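PDB 3NFT: translocator protein bipD from Burkholderia pseudomallei, which is required for invasion of epithelial cells and survival within host cells, and probably regulates secretion of the effectors BipB and BipC by the type III secretion system. Local coordinates for residues A[38-47]-A[269-280]; A[171-181]-A[235-244]. One frame throughout, in Å; residues are numbered along the deposited sequence.

Interaction 1 (A[38-47]-A[269-280])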
loop_
_atom_site.group_PDB
_atom_site.type_symbol
_atom_site.label_atom_id
_atom_site.label_comp_id
_atom_site.label_asym_id
_atom_site.label_seq_id
_atom_site.Cartn_x
_atom_site.Cartn_y
_atom_site.Cartn_z
ATOM N N VAL A 38 23.121 2.606 4.986
ATOM C CA VAL A 38 22.780 1.438 4.162
ATOM C C VAL A 38 23.681 1.367 2.912
ATOM O O VAL A 38 23.688 2.277 2.101
ATOM C CB VAL A 38 21.287 1.498 3.754
ATOM C CG1 VAL A 38 20.896 0.303 2.862
ATOM C CG2 VAL A 38 20.394 1.525 5.007
ATOM N N ASP A 39 24.443 0.282 2.783
ATOM C CA ASP A 39 25.314 0.057 1.639
ATOM C C ASP A 39 25.282 -1.408 1.270
ATOM O O ASP A 39 25.960 -2.223 1.885
ATOM C CB ASP A 39 26.747 0.496 1.951
ATOM C CG ASP A 39 27.662 0.430 0.734
ATOM O OD1 ASP A 39 28.813 0.899 0.847
ATOM O OD2 ASP A 39 27.275 -0.109 -0.326
ATOM N N ARG A 40 24.481 -1.736 0.257
ATOM C CA ARG A 40 24.313 -3.117 -0.148
ATOM C C ARG A 40 25.572 -3.774 -0.657
ATOM O O ARG A 40 25.669 -4.992 -0.702
ATOM C CB ARG A 40 23.218 -3.244 -1.210
ATOM C CG ARG A 40 23.478 -2.433 -2.491
ATOM C CD ARG A 40 22.384 -2.591 -3.527
ATOM N NE ARG A 40 22.594 -3.806 -4.274
ATOM C CZ ARG A 40 22.360 -3.990 -5.573
ATOM N NH1 ARG A 40 21.861 -3.018 -6.357
ATOM N NH2 ARG A 40 22.679 -5.149 -6.110
ATOM N N ARG A 41 26.530 -2.967 -1.122
ATOM C CA ARG A 41 27.770 -3.514 -1.633
ATOM C C ARG A 41 28.540 -4.309 -0.560
ATOM O O ARG A 41 29.281 -5.230 -0.878
ATOM C CB ARG A 41 28.665 -2.385 -2.205
ATOM C CG ARG A 41 28.024 -1.573 -3.358
ATOM C CD ARG A 41 28.829 -0.314 -3.768
ATOM N NE ARG A 41 29.124 0.461 -2.582
ATOM C CZ ARG A 41 30.001 1.451 -2.536
ATOM N NH1 ARG A 41 30.643 1.813 -3.639
ATOM N NH2 ARG A 41 30.237 2.066 -1.390
ATOM N N VAL A 42 28.381 -3.939 0.709
ATOM C CA VAL A 42 29.087 -4.593 1.783
ATOM C C VAL A 42 28.694 -6.077 1.945
ATOM O O VAL A 42 29.553 -6.947 1.783
ATOM C CB VAL A 42 28.932 -3.811 3.100
ATOM C CG1 VAL A 42 29.539 -4.539 4.261
ATOM C CG2 VAL A 42 29.594 -2.417 2.985
ATOM N N PRO A 43 27.409 -6.373 2.261
ATOM C CA PRO A 43 27.088 -7.802 2.317
ATOM C C PRO A 43 27.233 -8.532 1.009
ATOM O O PRO A 43 27.663 -9.685 1.004
ATOM C CB PRO A 43 25.633 -7.799 2.765
ATOM C CG PRO A 43 25.094 -6.504 2.304
ATOM C CD PRO A 43 26.232 -5.548 2.542
ATOM N N GLU A 44 26.976 -7.855 -0.115
ATOM C CA GLU A 44 27.086 -8.515 -1.393
ATOM C C GLU A 44 28.552 -8.894 -1.715
ATOM O O GLU A 44 28.824 -9.986 -2.188
ATOM C CB GLU A 44 26.443 -7.681 -2.501
ATOM C CG GLU A 44 24.940 -7.674 -2.355
ATOM C CD GLU A 44 24.214 -6.778 -3.325
ATOM O OE1 GLU A 44 24.716 -6.566 -4.468
ATOM O OE2 GLU A 44 23.149 -6.259 -2.947
ATOM N N GLN A 45 29.500 -8.024 -1.381
ATOM C CA GLN A 45 30.907 -8.361 -1.571
ATOM C C GLN A 45 31.395 -9.439 -0.601
ATOM O O GLN A 45 32.167 -10.304 -0.974
ATOM C CB GLN A 45 31.839 -7.149 -1.531
ATOM C CG GLN A 45 33.315 -7.411 -1.175
ATOM C CD GLN A 45 34.102 -6.259 -0.701
ATOM O OE1 GLN A 45 33.957 -5.823 0.445
ATOM N NE2 GLN A 45 35.020 -5.800 -1.548
ATOM N N LYS A 46 30.901 -9.420 0.642
ATOM C CA LYS A 46 31.318 -10.447 1.585
ATOM C C LYS A 46 30.769 -11.828 1.130
ATOM O O LYS A 46 31.470 -12.841 1.229
ATOM C CB LYS A 46 30.843 -10.122 2.991
ATOM C CG LYS A 46 31.422 -8.835 3.576
ATOM C CD LYS A 46 32.863 -8.873 3.825
ATOM C CE LYS A 46 33.310 -7.572 4.529
ATOM N NZ LYS A 46 34.766 -7.639 4.692
ATOM N N LEU A 47 29.557 -11.839 0.602
ATOM C CA LEU A 47 29.024 -13.075 0.007
ATOM C C LEU A 47 29.837 -13.543 -1.193
ATOM O O LEU A 47 30.161 -14.718 -1.327
ATOM C CB LEU A 47 27.557 -12.921 -0.363
ATOM C CG LEU A 47 26.607 -12.846 0.830
ATOM C CD1 LEU A 47 25.266 -12.216 0.435
ATOM C CD2 LEU A 47 26.426 -14.263 1.396
ATOM N N VAL A 269 22.392 -15.685 -4.098
ATOM C CA VAL A 269 23.044 -14.406 -3.806
ATOM C C VAL A 269 22.628 -13.368 -4.862
ATOM O O VAL A 269 22.460 -12.188 -4.568
ATOM C CB VAL A 269 24.570 -14.575 -3.708
ATOM C CG1 VAL A 269 25.284 -13.237 -3.725
ATOM C CG2 VAL A 269 24.942 -15.345 -2.450
ATOM N N GLU A 270 22.463 -13.790 -6.097
ATOM C CA GLU A 270 21.959 -12.871 -7.138
ATOM C C GLU A 270 20.534 -12.404 -6.841
ATOM O O GLU A 270 20.175 -11.254 -7.060
ATOM C CB GLU A 270 22.043 -13.546 -8.504
ATOM C CG GLU A 270 23.458 -13.639 -9.031
ATOM C CD GLU A 270 23.624 -14.576 -10.204
ATOM O OE1 GLU A 270 22.617 -15.142 -10.704
ATOM O OE2 GLU A 270 24.788 -14.754 -10.624
ATOM N N LYS A 271 19.700 -13.302 -6.318
ATOM C CA LYS A 271 18.347 -12.945 -5.973
ATOM C C LYS A 271 18.340 -12.003 -4.767
ATOM O O LYS A 271 17.544 -11.070 -4.724
ATOM C CB LYS A 271 17.531 -14.202 -5.697
ATOM C CG LYS A 271 17.384 -15.087 -6.896
ATOM C CD LYS A 271 16.682 -16.349 -6.510
ATOM C CE LYS A 271 16.394 -17.194 -7.716
ATOM N NZ LYS A 271 16.024 -18.567 -7.264
ATOM N N TYR A 272 19.244 -12.236 -3.805
ATOM C CA TYR A 272 19.406 -11.363 -2.654
ATOM C C TYR A 272 19.835 -9.952 -3.124
ATOM O O TYR A 272 19.334 -8.952 -2.637
ATOM C CB TYR A 272 20.442 -11.968 -1.720
ATOM C CG TYR A 272 20.896 -11.072 -0.619
ATOM C CD1 TYR A 272 20.032 -10.674 0.406
ATOM C CD2 TYR A 272 22.206 -10.605 -0.576
ATOM C CE1 TYR A 272 20.473 -9.826 1.428
ATOM C CE2 TYR A 272 22.643 -9.780 0.449
ATOM C CZ TYR A 272 21.783 -9.398 1.451
ATOM O OH TYR A 272 22.201 -8.545 2.450
ATOM N N SER A 273 20.762 -9.894 -4.067
ATOM C CA SER A 273 21.181 -8.615 -4.644
ATOM C C SER A 273 20.013 -7.862 -5.296
ATOM O O SER A 273 19.907 -6.643 -5.174
ATOM C CB SER A 273 22.312 -8.850 -5.643
ATOM O OG SER A 273 23.425 -9.427 -4.983
ATOM N N HIS A 274 19.141 -8.587 -5.990
ATOM C CA HIS A 274 17.917 -8.008 -6.540
ATOM C C HIS A 274 17.001 -7.459 -5.438
ATOM O O HIS A 274 16.450 -6.358 -5.566
ATOM C CB HIS A 274 17.167 -9.000 -7.440
ATOM C CG HIS A 274 15.891 -8.453 -7.986
ATOM N ND1 HIS A 274 14.655 -8.821 -7.494
ATOM C CD2 HIS A 274 15.657 -7.540 -8.958
ATOM C CE1 HIS A 274 13.714 -8.179 -8.164
ATOM N NE2 HIS A 274 14.295 -7.391 -9.050
ATOM N N GLN A 275 16.864 -8.188 -4.334
ATOM C CA GLN A 275 16.125 -7.695 -3.191
ATOM C C GLN A 275 16.735 -6.408 -2.640
ATOM O O GLN A 275 16.007 -5.487 -2.317
ATOM C CB GLN A 275 16.013 -8.774 -2.078
ATOM C CG GLN A 275 15.936 -8.303 -0.614
ATOM C CD GLN A 275 14.702 -7.508 -0.285
ATOM O OE1 GLN A 275 13.663 -7.610 -0.977
ATOM N NE2 GLN A 275 14.786 -6.708 0.788
ATOM N N ASN A 276 18.057 -6.352 -2.540
ATOM C CA ASN A 276 18.715 -5.150 -2.053
ATOM C C ASN A 276 18.500 -3.969 -2.993
ATOM O O ASN A 276 18.335 -2.857 -2.543
ATOM C CB ASN A 276 20.201 -5.399 -1.858
ATOM C CG ASN A 276 20.503 -6.159 -0.572
ATOM O OD1 ASN A 276 19.691 -6.170 0.363
ATOM N ND2 ASN A 276 21.726 -6.704 -0.475
ATOM N N SER A 277 18.516 -4.219 -4.303
ATOM C CA SER A 277 18.166 -3.205 -5.297
ATOM C C SER A 277 16.725 -2.733 -5.110
ATOM O O SER A 277 16.453 -1.531 -5.100
ATOM C CB SER A 277 18.412 -3.740 -6.710
ATOM O OG SER A 277 18.005 -2.797 -7.685
ATOM N N ASN A 278 15.794 -3.686 -4.932
ATOM C CA ASN A 278 14.398 -3.348 -4.633
ATOM C C ASN A 278 14.258 -2.491 -3.365
ATOM O O ASN A 278 13.441 -1.564 -3.318
ATOM C CB ASN A 278 13.538 -4.609 -4.507
ATOM C CG ASN A 278 13.156 -5.206 -5.858
ATOM O OD1 ASN A 278 13.336 -4.574 -6.908
ATOM N ND2 ASN A 278 12.564 -6.411 -5.838
ATOM N N PHE A 279 15.059 -2.776 -2.340
ATOM C CA PHE A 279 15.015 -1.980 -1.131
ATOM C C PHE A 279 15.449 -0.535 -1.416
ATOM O O PHE A 279 14.783 0.415 -1.023
ATOM C CB PHE A 279 15.895 -2.539 -0.014
ATOM C CG PHE A 279 15.948 -1.641 1.176
ATOM C CD1 PHE A 279 15.001 -1.739 2.194
ATOM C CD2 PHE A 279 16.927 -0.661 1.281
ATOM C CE1 PHE A 279 15.032 -0.890 3.288
ATOM C CE2 PHE A 279 16.950 0.192 2.399
ATOM C CZ PHE A 279 15.990 0.085 3.373
ATOM N N ASP A 280 16.566 -0.397 -2.107
ATOM C CA ASP A 280 17.052 0.939 -2.459
ATOM C C ASP A 280 15.986 1.718 -3.244
ATOM O O ASP A 280 15.752 2.908 -2.986
ATOM C CB ASP A 280 18.348 0.823 -3.240
ATOM C CG ASP A 280 19.517 0.379 -2.375
ATOM O OD1 ASP A 280 20.635 0.231 -2.927
ATOM O OD2 ASP A 280 19.350 0.216 -1.139
HETATM O O HOH W 1 22.582 0.264 -0.761
HETATM O O HOH W 2 20.543 -0.565 -5.399
#
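The amide of N276 and the carboxylate of E44 reach toward each other from opposite directions, nearly coplanar (8°), between two nearly antiparallel helices, 41-47 and 269-280, whose axes run 10.6 Å apart. N276 ND2 donates to OE2 of E44 at 2.9 Å, approaching the anti lone pair. The other side of the carboxylate belongs to R40, which grips it side-on: NE reaches E44 OE2 at 2.8 Å and NH2 reaches E44 OE1 at 3.0 Å. E44 OE2 thus takes two N-H donors, one from each segment.

R40 can fold back this way because its CG sits between the backbone N and the carbonyl carbon (chi1 59°) and its chain bends again at chi3. One face of its guanidinium then lies over the backbone of 269-280 near S273 and S277. Two waters extend the polar network to D280: one joins R40 N to D280 OD1, the other joins R40 NH1 to the same oxygen.

Toward L47 the contact turns apolar. L47 CD1 packs 3.6 Å from Y272 CE2, crossing the tyrosine at about a right angle, while P43 CB meets the ring's edge near OH. L47 CB also touches the methyls of V269. At the other end V38 CG1 lies 4.0 Å from F279 CE2, and V38 and N276 both continue onto H88 of helix 76-103. The R40 salt bridge thus positions the E44 carboxylate for N276, and arginine and neutral amide together would probably favour its ionised form. Waters and apolar contacts help hold helix 41-56 against the predicted coiled coil, consistent with the N-terminal domain's chaperone role.

Interaction 2 (A[171-181]-A[235-244])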
loop_
_atom_site.group_PDB
_atom_site.type_symbol
_atom_site.label_atom_id
_atom_site.label_comp_id
_atom_site.label_asym_id
_atom_site.label_seq_id
_atom_site.Cartn_x
_atom_site.Cartn_y
_atom_site.Cartn_z
ATOM N N LYS A 171 52.192 -44.312 -6.751
ATOM C CA LYS A 171 51.224 -43.966 -7.786
ATOM C C LYS A 171 49.754 -44.100 -7.371
ATOM O O LYS A 171 48.859 -43.888 -8.194
ATOM C CB LYS A 171 51.490 -44.788 -9.057
ATOM C CG LYS A 171 52.392 -46.019 -8.872
ATOM C CD LYS A 171 51.757 -47.126 -8.000
ATOM C CE LYS A 171 52.806 -48.170 -7.624
ATOM N NZ LYS A 171 52.297 -49.264 -6.741
ATOM N N ASN A 172 49.498 -44.432 -6.108
ATOM C CA ASN A 172 48.128 -44.654 -5.652
ATOM C C ASN A 172 47.698 -43.630 -4.614
ATOM O O ASN A 172 48.518 -42.862 -4.100
ATOM C CB ASN A 172 47.971 -46.073 -5.096
ATOM C CG ASN A 172 48.244 -47.167 -6.141
ATOM O OD1 ASN A 172 48.954 -48.135 -5.861
ATOM N ND2 ASN A 172 47.675 -47.030 -7.321
ATOM N N MET A 173 46.393 -43.564 -4.377
ATOM C CA MET A 173 45.768 -42.716 -3.371
ATOM C C MET A 173 45.000 -43.625 -2.421
ATOM O O MET A 173 44.406 -44.620 -2.841
ATOM C CB MET A 173 44.780 -41.746 -4.008
ATOM C CG MET A 173 45.381 -40.817 -5.030
ATOM S SD MET A 173 46.483 -39.606 -4.279
ATOM C CE MET A 173 45.394 -38.334 -3.698
ATOM N N LYS A 174 45.031 -43.308 -1.144
ATOM C CA LYS A 174 44.221 -43.987 -0.153
ATOM C C LYS A 174 43.121 -43.049 0.276
ATOM O O LYS A 174 43.362 -41.872 0.596
ATOM C CB LYS A 174 45.055 -44.432 1.043
ATOM C CG LYS A 174 44.277 -45.100 2.156
ATOM C CD LYS A 174 45.174 -45.422 3.349
ATOM C CE LYS A 174 44.403 -46.012 4.518
ATOM N NZ LYS A 174 45.325 -46.478 5.613
ATOM N N ILE A 175 41.892 -43.564 0.319
ATOM C CA ILE A 175 40.754 -42.802 0.747
ATOM C C ILE A 175 39.966 -43.556 1.804
ATOM O O ILE A 175 39.471 -44.679 1.568
ATOM C CB ILE A 175 39.860 -42.355 -0.468
ATOM C CG1 ILE A 175 38.665 -41.539 -0.016
ATOM C CG2 ILE A 175 39.457 -43.516 -1.328
ATOM C CD1 ILE A 175 38.096 -40.641 -1.130
ATOM N N ASP A 176 39.883 -42.962 2.995
ATOM C CA ASP A 176 39.101 -43.546 4.069
ATOM C C ASP A 176 37.684 -43.042 3.927
ATOM O O ASP A 176 37.232 -42.134 4.622
ATOM C CB ASP A 176 39.686 -43.258 5.448
ATOM C CG ASP A 176 40.767 -44.234 5.856
ATOM O OD1 ASP A 176 41.568 -43.848 6.746
ATOM O OD2 ASP A 176 40.817 -45.398 5.342
ATOM N N GLY A 177 36.971 -43.671 2.989
ATOM C CA GLY A 177 35.691 -43.160 2.587
ATOM C C GLY A 177 34.562 -43.311 3.578
ATOM O O GLY A 177 33.611 -42.535 3.561
ATOM N N GLY A 178 34.633 -44.346 4.420
ATOM C CA GLY A 178 33.640 -44.471 5.497
ATOM C C GLY A 178 33.668 -43.320 6.488
ATOM O O GLY A 178 32.626 -42.803 6.885
ATOM N N LYS A 179 34.871 -42.881 6.841
ATOM C CA LYS A 179 35.026 -41.756 7.736
ATOM C C LYS A 179 34.434 -40.512 7.070
ATOM O O LYS A 179 33.780 -39.690 7.723
ATOM C CB LYS A 179 36.496 -41.522 8.060
ATOM C CG LYS A 179 37.158 -42.673 8.816
ATOM C CD LYS A 179 36.495 -42.912 10.133
ATOM C CE LYS A 179 37.169 -44.037 10.878
ATOM N NZ LYS A 179 38.643 -43.948 10.737
ATOM N N ILE A 180 34.664 -40.396 5.758
ATOM C CA ILE A 180 34.161 -39.235 5.019
ATOM C C ILE A 180 32.632 -39.262 4.936
ATOM O O ILE A 180 31.981 -38.244 5.113
ATOM C CB ILE A 180 34.787 -39.125 3.625
ATOM C CG1 ILE A 180 36.307 -38.971 3.751
ATOM C CG2 ILE A 180 34.218 -37.942 2.846
ATOM C CD1 ILE A 180 37.081 -38.984 2.464
ATOM N N LYS A 181 32.049 -40.454 4.756
ATOM C CA LYS A 181 30.592 -40.564 4.736
ATOM C C LYS A 181 29.990 -40.068 6.028
ATOM O O LYS A 181 28.972 -39.383 6.013
ATOM C CB LYS A 181 30.182 -42.016 4.523
ATOM C CG LYS A 181 30.440 -42.557 3.161
ATOM C CD LYS A 181 30.194 -44.073 3.117
ATOM C CE LYS A 181 30.841 -44.740 1.933
ATOM N NZ LYS A 181 30.521 -46.210 1.903
ATOM N N LEU A 235 31.224 -42.250 -2.310
ATOM C CA LEU A 235 32.439 -42.622 -1.592
ATOM C C LEU A 235 32.602 -44.131 -1.474
ATOM O O LEU A 235 31.613 -44.866 -1.278
ATOM C CB LEU A 235 32.433 -42.026 -0.207
ATOM C CG LEU A 235 32.698 -40.521 -0.214
ATOM C CD1 LEU A 235 32.092 -39.885 1.009
ATOM C CD2 LEU A 235 34.239 -40.273 -0.372
ATOM N N PRO A 236 33.848 -44.606 -1.564
ATOM C CA PRO A 236 34.175 -45.998 -1.260
ATOM C C PRO A 236 34.293 -46.158 0.246
ATOM O O PRO A 236 34.186 -45.179 0.993
ATOM C CB PRO A 236 35.530 -46.163 -1.934
ATOM C CG PRO A 236 36.189 -44.842 -1.641
ATOM C CD PRO A 236 35.078 -43.819 -1.792
ATOM N N PRO A 237 34.544 -47.384 0.710
ATOM C CA PRO A 237 34.700 -47.627 2.153
ATOM C C PRO A 237 36.080 -47.255 2.691
ATOM O O PRO A 237 36.945 -46.878 1.896
ATOM C CB PRO A 237 34.444 -49.139 2.273
ATOM C CG PRO A 237 34.860 -49.617 1.013
ATOM C CD PRO A 237 34.484 -48.637 -0.046
ATOM N N ASP A 238 36.262 -47.293 4.003
ATOM C CA ASP A 238 37.606 -47.103 4.565
ATOM C C ASP A 238 38.648 -48.044 3.953
ATOM O O ASP A 238 38.347 -49.166 3.506
ATOM C CB ASP A 238 37.613 -47.225 6.085
ATOM C CG ASP A 238 36.945 -46.079 6.779
ATOM O OD1 ASP A 238 36.607 -46.226 7.996
ATOM O OD2 ASP A 238 36.779 -45.009 6.150
ATOM N N GLY A 239 39.893 -47.560 3.897
ATOM C CA GLY A 239 40.993 -48.335 3.422
ATOM C C GLY A 239 41.124 -48.512 1.928
ATOM O O GLY A 239 41.953 -49.315 1.456
ATOM N N THR A 240 40.317 -47.788 1.171
ATOM C CA THR A 240 40.304 -47.935 -0.278
ATOM C C THR A 240 41.571 -47.391 -0.887
ATOM O O THR A 240 41.992 -46.276 -0.569
ATOM C CB THR A 240 39.091 -47.238 -0.888
ATOM O OG1 THR A 240 37.912 -47.960 -0.486
ATOM C CG2 THR A 240 39.172 -47.197 -2.432
ATOM N N VAL A 241 42.191 -48.195 -1.725
ATOM C CA VAL A 241 43.383 -47.802 -2.448
ATOM C C VAL A 241 43.053 -47.753 -3.931
ATOM O O VAL A 241 42.653 -48.758 -4.543
ATOM C CB VAL A 241 44.573 -48.725 -2.163
ATOM C CG1 VAL A 241 45.763 -48.312 -3.031
ATOM C CG2 VAL A 241 44.947 -48.666 -0.690
ATOM N N TRP A 242 43.181 -46.564 -4.506
ATOM C CA TRP A 242 42.871 -46.341 -5.920
ATOM C C TRP A 242 44.102 -45.862 -6.684
ATOM O O TRP A 242 44.882 -45.038 -6.188
ATOM C CB TRP A 242 41.792 -45.278 -6.081
ATOM C CG TRP A 242 40.372 -45.712 -5.926
ATOM C CD1 TRP A 242 39.870 -46.969 -6.123
ATOM C CD2 TRP A 242 39.249 -44.871 -5.637
ATOM N NE1 TRP A 242 38.500 -46.957 -5.933
ATOM C CE2 TRP A 242 38.101 -45.677 -5.640
ATOM C CE3 TRP A 242 39.105 -43.513 -5.336
ATOM C CZ2 TRP A 242 36.828 -45.167 -5.347
ATOM C CZ3 TRP A 242 37.848 -43.020 -5.054
ATOM C CH2 TRP A 242 36.722 -43.841 -5.087
ATOM N N ASP A 243 44.227 -46.327 -7.917
ATOM C CA ASP A 243 45.156 -45.725 -8.850
ATOM C C ASP A 243 44.722 -44.288 -9.093
ATOM O O ASP A 243 43.552 -43.909 -8.880
ATOM C CB ASP A 243 45.193 -46.500 -10.166
ATOM C CG ASP A 243 43.828 -46.609 -10.813
ATOM O OD1 ASP A 243 42.943 -47.317 -10.249
ATOM O OD2 ASP A 243 43.623 -45.987 -11.869
ATOM N N THR A 244 45.667 -43.479 -9.555
ATOM C CA THR A 244 45.376 -42.083 -9.769
ATOM C C THR A 244 44.171 -41.876 -10.682
ATOM O O THR A 244 43.327 -41.015 -10.408
ATOM C CB THR A 244 46.600 -41.369 -10.334
ATOM O OG1 THR A 244 47.658 -41.480 -9.387
ATOM C CG2 THR A 244 46.247 -39.916 -10.591
HETATM O O HOH W 3 48.373 -44.646 -10.666
HETATM O O HOH W 4 31.284 -47.492 -0.409
#
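Strands 172-175 and 240-243 pair antiparallel in a regular register, with M173-W242 and I175-T240 as hydrogen-bonded pairs and N172-D243 and K174-V241 as non-hydrogen-bonded pairs. The M173-W242 pair is bonded in both directions, each bond 2.8 Å between N and O and nearly straight. At the next pair I175 N gives a similar bond to T240 O, but T240 N reaches I175 O at 3.2 Å from above the carbonyl plane, where the chain leaves the type II turn P237-T240.

On the face carrying I175, T240 and W242, CG2 of I175 lies over one face of the indole, 4.0 Å from W242 CE3. The same methyl touches P236 CG at 3.5 Å; it occupies the position between the backbone N and the carbonyl carbon, while CG1 runs anti to N (chi1 -179°) and carries CD1 toward L235. L235 also presses CD1 against CG2 of I180 on the following helix, and W250 of helix 244-295 extends this apolar layer.

Past the strands, two carboxylates bind backbone N-H groups across the contact. D176 OD2 accepts from G239 N at 2.8 Å, nearly along its C-O bond, and D238 OD2 accepts from K179 N at 2.9 Å on its syn side, in the first turn of helix 177-181. At the opposite end T244 OG1 donates to K171 O, and a water spans K171 O and T244 N. K181 NZ is joined through another water to L235 O. Acceptance at the helix N-terminus would probably favour D238's negative charge, against the nearby carboxylate of D176. The carboxylate bonds fix the turn before edge strand 240-243, and T244 to K171 O ties its other end, where helix 244-295 begins.

How the interactions relate
Both interactions involve the long helix 244-295 or its approach, since strand 240-243 leads straight into it, but they lie far apart along the elongated molecule, with centres about 42 Å from each other and nearest atoms about 24 Å. Interaction 1 sits near the middle of the chain, with half its touching residues buried, and joins helix 269-280 to helix 41-47 and the residues before it, mainly through side chains and two waters. Interaction 2 lies toward one end, is more exposed, and rests chiefly on backbone pairing. Carboxylates serve both, yet differently: in interaction 1 one is shared by an arginine and an amide, whereas in interaction 2 they receive main-chain N-H groups at a turn and a helix start.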